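Local coordinates for Slr0280 protein (PDB 5H3K) that is of unknown function but carries a phosphodiester glycosidase (NAGPA-family) domain, so it may cleave sugar phosphodiesters, at residues V286-G291 / L558-Q563. Sequence-based numbering, arbitrary orientation.
Sequences VNISGG and LGEFAQ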
loop_
_atom_site.group_PDB
_atom_site.type_symbol
_atom_site.label_atom_id
_atom_site.label_comp_id
_atom_site.label_asym_id
_atom_site.label_seq_id
_atom_site.Cartn_x
_atom_site.Cartn_y
_atom_site.Cartn_z
ATOM N N VAL A 286 -2.822 3.660 19.731
ATOM C CA VAL A 286 -3.755 2.676 20.262
ATOM C C VAL A 286 -3.121 1.953 21.450
ATOM O O VAL A 286 -2.025 1.390 21.340
ATOM C CB VAL A 286 -4.203 1.670 19.188
ATOM C CG1 VAL A 286 -5.146 0.640 19.791
ATOM C CG2 VAL A 286 -4.882 2.396 18.022
ATOM N N ASN A 287 -3.807 1.989 22.591
ATOM C CA ASN A 287 -3.306 1.354 23.802
ATOM C C ASN A 287 -3.924 -0.009 24.019
ATOM O O ASN A 287 -5.148 -0.140 24.036
ATOM C CB ASN A 287 -3.599 2.232 25.021
ATOM C CG ASN A 287 -2.953 3.595 24.923
ATOM O OD1 ASN A 287 -1.746 3.706 24.725
ATOM N ND2 ASN A 287 -3.762 4.647 25.048
ATOM N N ILE A 288 -3.076 -1.021 24.152
ATOM C CA ILE A 288 -3.525 -2.334 24.593
ATOM C C ILE A 288 -2.682 -2.735 25.792
ATOM O O ILE A 288 -1.841 -1.965 26.248
ATOM C CB ILE A 288 -3.409 -3.400 23.480
ATOM C CG1 ILE A 288 -1.985 -3.440 22.931
ATOM C CG2 ILE A 288 -4.400 -3.113 22.361
ATOM C CD1 ILE A 288 -1.759 -4.573 21.951
ATOM N N SER A 289 -2.905 -3.940 26.302
ATOM C CA SER A 289 -2.129 -4.431 27.432
ATOM C C SER A 289 -0.629 -4.409 27.126
ATOM O O SER A 289 0.177 -3.972 27.954
ATOM C CB SER A 289 -2.583 -5.847 27.799
ATOM O OG SER A 289 -1.848 -6.325 28.906
ATOM N N GLY A 290 -0.263 -4.848 25.923
ATOM C CA GLY A 290 1.137 -4.937 25.518
ATOM C C GLY A 290 1.911 -3.638 25.292
ATOM O O GLY A 290 3.146 -3.661 25.179
ATOM N N GLY A 291 1.206 -2.511 25.223
ATOM C CA GLY A 291 1.849 -1.229 25.003
ATOM C C GLY A 291 1.050 -0.261 24.151
ATOM O O GLY A 291 -0.112 -0.508 23.834
ATOM N N LEU A 558 0.585 -11.332 16.412
ATOM C CA LEU A 558 -0.738 -11.494 15.790
ATOM C C LEU A 558 -1.882 -11.239 16.786
ATOM O O LEU A 558 -2.887 -10.602 16.446
ATOM C CB LEU A 558 -0.889 -12.880 15.144
ATOM C CG LEU A 558 -0.006 -13.199 13.934
ATOM C CD1 LEU A 558 -0.081 -14.702 13.641
ATOM C CD2 LEU A 558 -0.434 -12.381 12.719
ATOM N N GLY A 559 -1.740 -11.737 18.013
ATOM C CA GLY A 559 -2.754 -11.517 19.030
ATOM C C GLY A 559 -2.904 -10.056 19.417
ATOM O O GLY A 559 -4.024 -9.552 19.600
ATOM N N GLU A 560 -1.767 -9.380 19.566
ATOM C CA GLU A 560 -1.756 -7.946 19.842
ATOM C C GLU A 560 -2.401 -7.151 18.717
ATOM O O GLU A 560 -3.162 -6.217 18.975
ATOM C CB GLU A 560 -0.331 -7.458 20.110
ATOM C CG GLU A 560 0.195 -7.930 21.471
ATOM C CD GLU A 560 1.691 -7.716 21.659
ATOM O OE1 GLU A 560 2.424 -7.643 20.639
ATOM O OE2 GLU A 560 2.139 -7.645 22.836
ATOM N N PHE A 561 -2.101 -7.521 17.473
ATOM C CA PHE A 561 -2.678 -6.825 16.333
ATOM C C PHE A 561 -4.201 -7.001 16.317
ATOM O O PHE A 561 -4.926 -6.052 16.045
ATOM C CB PHE A 561 -2.038 -7.305 15.019
ATOM C CG PHE A 561 -2.366 -6.437 13.822
ATOM C CD1 PHE A 561 -2.340 -5.048 13.920
ATOM C CD2 PHE A 561 -2.680 -7.018 12.596
ATOM C CE1 PHE A 561 -2.644 -4.234 12.814
ATOM C CE2 PHE A 561 -2.968 -6.225 11.486
ATOM C CZ PHE A 561 -2.959 -4.831 11.591
ATOM N N ALA A 562 -4.683 -8.205 16.636
ATOM C CA ALA A 562 -6.126 -8.438 16.769
ATOM C C ALA A 562 -6.750 -7.528 17.829
ATOM O O ALA A 562 -7.839 -6.982 17.633
ATOM C CB ALA A 562 -6.406 -9.892 17.079
ATOM N N GLN A 563 -6.054 -7.352 18.945
ATOM C CA GLN A 563 -6.529 -6.452 19.986
ATOM C C GLN A 563 -6.528 -5.010 19.508
ATOM O O GLN A 563 -7.457 -4.251 19.799
ATOM C CB GLN A 563 -5.689 -6.623 21.257
ATOM C CG GLN A 563 -5.808 -8.018 21.876
ATOM C CD GLN A 563 -4.936 -8.205 23.110
ATOM O OE1 GLN A 563 -3.961 -7.480 23.317
ATOM N NE2 GLN A 563 -5.285 -9.186 23.934
HETATM O O HOH W 1 -5.326 -5.432 25.680
HETATM O O HOH W 2 -1.770 -6.787 24.647
#
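Ile288, the last residue of strand 279-288, faces the first turns of helix 558-567, its CA 6.9 Å from that of Gln563. Directly after it the chain folds into a type I turn, Ile288 to Gly291, which closes a two-residue beta hairpin: Ile288 and Gly291 bond to each other through both N-H and C=O, and strand 291-300 leads back. The turn brings Gly290 opposite Glu560. It joins the ends of two neighbouring inner strands, 279-288 and 291-300, of the eight-stranded antiparallel sheet, while the helix, part of the glycosidase family region, turns Phe561 and Leu558 to the sheet's strands 531-536 and 572-576.

Ile288 does the apolar work. CG1 is tucked over the backbone, flanked by N and C (chi1 54°), and from there CD1 extends (chi2 173°) to the helix, 3.7 Å from Glu560 CB and as near to that residue's carbonyl O, while CG2 lies 3.9 Å from Gln563 CB. Both helix side chains run roughly at right angles to it. Cutting this side chain back to an alanine is likely to leave a gap between hairpin and helix and cost the aliphatic parts of Glu560 and Gln563 the isoleucine methyls packed on them. No direct hydrogen bond joins the segments; water does. One water takes the Gly290 N-H and donates to Gln563 OE1 at 2.7 Å; another accepts from Ser289 N and reaches OE1 only weakly. Glu560 passes Gly290, its OE2 3.9 Å from the glycine CA, and its OE1 forms a salt bridge with Arg550, whose NH2 also bonds the Gly290 carbonyl.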